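PDB 6AZH: TetR family transcriptional regulator from Clostridium perfringens, which probably acts as a dimeric DNA-binding transcriptional regulator of the TetR family, putatively controlling genes of fatty acid metabolism. Local coordinates for residues Glu76-Glu81 with Ile137-Ile142. Sequence-based numbering, arbitrary orientation.
Sequences EDEPIE and ISKKQI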
ATOM      1  N   GLU A  76      -8.400 -25.755 -14.842  1.00 29.13           N
ATOM      2  CA  GLU A  76      -9.652 -26.428 -14.507  1.00 27.46           C
ATOM      3  C   GLU A  76      -9.854 -26.602 -13.002  1.00 25.73           C
ATOM      4  O   GLU A  76     -10.919 -27.083 -12.592  1.00 28.02           O
ATOM      5  CB  GLU A  76      -9.707 -27.789 -15.212  1.00 27.56           C
ATOM      6  CG  GLU A  76      -9.509 -27.667 -16.716  1.00 32.34           C
ATOM      7  CD  GLU A  76      -9.703 -28.978 -17.454  1.00 47.66           C
ATOM      8  OE1 GLU A  76     -10.708 -29.675 -17.189  1.00 50.47           O
ATOM      9  OE2 GLU A  76      -8.848 -29.309 -18.307  1.00 54.35           O
ATOM     10  N   ASP A  77      -8.857 -26.232 -12.191  1.00 26.36           N
ATOM     11  CA  ASP A  77      -8.915 -26.345 -10.734  1.00 23.13           C
ATOM     12  C   ASP A  77     -10.172 -25.703 -10.168  1.00 22.56           C
ATOM     13  O   ASP A  77     -10.730 -24.764 -10.742  1.00 22.05           O
ATOM     14  CB  ASP A  77      -7.690 -25.676 -10.101  1.00 22.03           C
ATOM     15  CG  ASP A  77      -6.381 -26.303 -10.550  1.00 28.79           C
ATOM     16  OD1 ASP A  77      -6.261 -26.655 -11.746  1.00 26.36           O
ATOM     17  OD2 ASP A  77      -5.478 -26.441  -9.702  1.00 32.60           O
ATOM     18  N   GLU A  78     -10.630 -26.236  -9.031  1.00 21.08           N
ATOM     19  CA  GLU A  78     -11.684 -25.579  -8.283  1.00 19.53           C
ATOM     20  C   GLU A  78     -11.246 -24.163  -7.925  1.00 20.33           C
ATOM     21  O   GLU A  78     -10.060 -23.915  -7.700  1.00 18.23           O
ATOM     22  CB  GLU A  78     -12.006 -26.339  -7.005  1.00 19.34           C
ATOM     23  CG  GLU A  78     -12.575 -27.696  -7.275  1.00 15.62           C
ATOM     24  CD  GLU A  78     -13.883 -27.633  -8.020  1.00 19.87           C
ATOM     25  OE1 GLU A  78     -14.779 -26.888  -7.582  1.00 19.67           O
ATOM     26  OE2 GLU A  78     -14.019 -28.341  -9.046  1.00 24.35           O
ATOM     27  N   PRO A  79     -12.189 -23.226  -7.851  1.00 18.81           N
ATOM     28  CA  PRO A  79     -11.810 -21.835  -7.544  1.00 18.52           C
ATOM     29  C   PRO A  79     -11.029 -21.686  -6.251  1.00 20.05           C
ATOM     30  O   PRO A  79     -10.121 -20.845  -6.172  1.00 17.57           O
ATOM     31  CB  PRO A  79     -13.165 -21.125  -7.470  1.00 21.32           C
ATOM     32  CG  PRO A  79     -14.088 -21.954  -8.283  1.00 25.96           C
ATOM     33  CD  PRO A  79     -13.609 -23.365  -8.207  1.00 20.14           C
ATOM     34  N   ILE A  80     -11.371 -22.457  -5.210  1.00 17.67           N
ATOM     35  CA  ILE A  80     -10.643 -22.341  -3.951  1.00 15.87           C
ATOM     36  C   ILE A  80      -9.187 -22.730  -4.148  1.00 17.26           C
ATOM     37  O   ILE A  80      -8.289 -22.178  -3.495  1.00 18.22           O
ATOM     38  CB  ILE A  80     -11.326 -23.194  -2.847  1.00 15.22           C
ATOM     39  CG1 ILE A  80     -10.608 -23.011  -1.511  1.00 19.05           C
ATOM     40  CG2 ILE A  80     -11.331 -24.667  -3.226  1.00 18.77           C
ATOM     41  CD1 ILE A  80     -10.577 -21.574  -1.015  1.00 18.73           C
ATOM     42  N   GLU A  81      -8.920 -23.678  -5.051  1.00 17.06           N
ATOM     43  CA  GLU A  81      -7.543 -24.033  -5.349  1.00 17.48           C
ATOM     44  C   GLU A  81      -6.879 -22.966  -6.218  1.00 13.58           C
ATOM     45  O   GLU A  81      -5.671 -22.727  -6.090  1.00 17.64           O
ATOM     46  CB  GLU A  81      -7.493 -25.405  -6.026  1.00 17.03           C
ATOM     47  CG  GLU A  81      -7.964 -26.540  -5.104  1.00 20.83           C
ATOM     48  CD  GLU A  81      -7.156 -26.582  -3.819  1.00 21.33           C
ATOM     49  OE1 GLU A  81      -5.910 -26.591  -3.915  1.00 23.39           O
ATOM     50  OE2 GLU A  81      -7.762 -26.587  -2.719  1.00 22.03           O
ATOM     51  N   ILE A 137     -17.649 -18.129  -5.032  1.00 21.65           N
ATOM     52  CA  ILE A 137     -18.890 -17.926  -4.294  1.00 22.71           C
ATOM     53  C   ILE A 137     -20.007 -18.779  -4.885  1.00 24.49           C
ATOM     54  O   ILE A 137     -20.762 -19.427  -4.153  1.00 22.26           O
ATOM     55  CB  ILE A 137     -19.247 -16.428  -4.269  1.00 22.51           C
ATOM     56  CG1 ILE A 137     -18.223 -15.686  -3.405  1.00 24.77           C
ATOM     57  CG2 ILE A 137     -20.640 -16.215  -3.728  1.00 28.63           C
ATOM     58  CD1 ILE A 137     -18.382 -14.184  -3.401  1.00 30.96           C
ATOM     59  N   SER A 138     -20.111 -18.825  -6.213  1.00 23.15           N
ATOM     60  CA  SER A 138     -21.163 -19.635  -6.815  1.00 25.84           C
ATOM     61  C   SER A 138     -20.991 -21.111  -6.473  1.00 24.02           C
ATOM     62  O   SER A 138     -21.981 -21.839  -6.336  1.00 28.55           O
ATOM     63  CB  SER A 138     -21.191 -19.418  -8.328  1.00 30.78           C
ATOM     64  OG  SER A 138     -20.216 -20.206  -8.975  1.00 32.42           O
ATOM     65  N   LYS A 139     -19.756 -21.573  -6.303  1.00 23.77           N
ATOM     66  CA  LYS A 139     -19.512 -22.965  -5.948  1.00 21.43           C
ATOM     67  C   LYS A 139     -19.509 -23.195  -4.443  1.00 22.45           C
ATOM     68  O   LYS A 139     -19.185 -24.302  -3.998  1.00 22.95           O
ATOM     69  CB  LYS A 139     -18.205 -23.437  -6.582  1.00 22.23           C
ATOM     70  CG  LYS A 139     -18.369 -23.747  -8.070  1.00 25.12           C
ATOM     71  CD  LYS A 139     -17.086 -24.208  -8.712  1.00 25.05           C
ATOM     72  CE  LYS A 139     -17.366 -24.899 -10.028  1.00 33.01           C
ATOM     73  NZ  LYS A 139     -16.613 -24.291 -11.163  1.00 35.24           N
ATOM     74  N   LYS A 140     -19.896 -22.180  -3.665  1.00 22.79           N
ATOM     75  CA  LYS A 140     -19.989 -22.240  -2.204  1.00 21.95           C
ATOM     76  C   LYS A 140     -18.668 -22.652  -1.561  1.00 22.41           C
ATOM     77  O   LYS A 140     -18.642 -23.346  -0.541  1.00 22.14           O
ATOM     78  CB  LYS A 140     -21.131 -23.159  -1.756  1.00 22.71           C
ATOM     79  CG  LYS A 140     -22.472 -22.699  -2.282  1.00 30.73           C
ATOM     80  CD  LYS A 140     -23.627 -23.473  -1.673  1.00 33.34           C
ATOM     81  CE  LYS A 140     -24.941 -22.998  -2.264  1.00 35.57           C
ATOM     82  NZ  LYS A 140     -24.924 -21.512  -2.443  1.00 41.84           N
ATOM     83  N   GLN A 141     -17.557 -22.185  -2.137  1.00 19.59           N
ATOM     84  CA  GLN A 141     -16.248 -22.398  -1.539  1.00 18.14           C
ATOM     85  C   GLN A 141     -15.741 -21.166  -0.816  1.00 20.59           C
ATOM     86  O   GLN A 141     -14.780 -21.272  -0.054  1.00 20.34           O
ATOM     87  CB  GLN A 141     -15.233 -22.826  -2.609  1.00 18.24           C
ATOM     88  CG  GLN A 141     -15.577 -24.199  -3.191  1.00 18.96           C
ATOM     89  CD  GLN A 141     -14.834 -24.535  -4.463  1.00 20.79           C
ATOM     90  OE1 GLN A 141     -14.071 -23.716  -5.002  1.00 20.80           O
ATOM     91  NE2 GLN A 141     -15.046 -25.754  -4.958  1.00 19.50           N
ATOM     92  N   ILE A 142     -16.367 -20.015  -1.051  1.00 20.40           N
ATOM     93  CA  ILE A 142     -16.054 -18.758  -0.383  1.00 24.19           C
ATOM     94  C   ILE A 142     -17.369 -18.145   0.078  1.00 21.91           C
ATOM     95  O   ILE A 142     -18.387 -18.264  -0.609  1.00 22.69           O
ATOM     96  CB  ILE A 142     -15.298 -17.809  -1.342  1.00 23.36           C
ATOM     97  CG1 ILE A 142     -13.918 -18.385  -1.681  1.00 24.12           C
ATOM     98  CG2 ILE A 142     -15.238 -16.354  -0.819  1.00 27.49           C
ATOM     99  CD1 ILE A 142     -12.901 -18.277  -0.599  1.00 25.41           C
TER
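Gln-141 reaches end-on into the first turn of helix 79-96 and grips it with both polar atoms of its side-chain amide. Its chain runs out straight beyond CG (chi2 166°), which carries the amide across to the N-cap residue Glu-78 and to the backbone of Ile-80. Gln-141 NE2 donates to Glu-78 OE1 at 2.9 Å, using the lone pair of that oxygen that faces away from OE2; carboxylate and amide planes stand 73° apart, so the two groups meet steeply turned. Gln-141 OE1 accepts the N-H of Ile-80 N at 3.0 Å, with the donor tilted 30° from the carbonyl plane. A first-turn amide thus finds its acceptor in a side chain from a distant part of the sequence, and the two bonds together fix the rotation of the Gln-141 amide. The glutamine is delivered by a Schellman motif that ends helix 113-138, with Lys-140 as the C-prime residue, so that in this all-helical TetR-type C-terminal domain the end of one helix meets the start of another. Gln-141 OE1 also sits over the ring face of Pro-79, closest at Pro-79 CD, 3.3 Å away, while Lys-139 crosses the ring at about a right angle and brings its CD to 3.6 Å from Pro-79 CD. Lys-139 NZ stays 4.8 Å from Glu-78 OE1, its salt-bridge partner being Glu-135. Ile-80 CD1 touches Ile-142 CD1 at 4.1 Å, and these isoleucines also pack on Val-190 and Ile-189, respectively, of the second subunit.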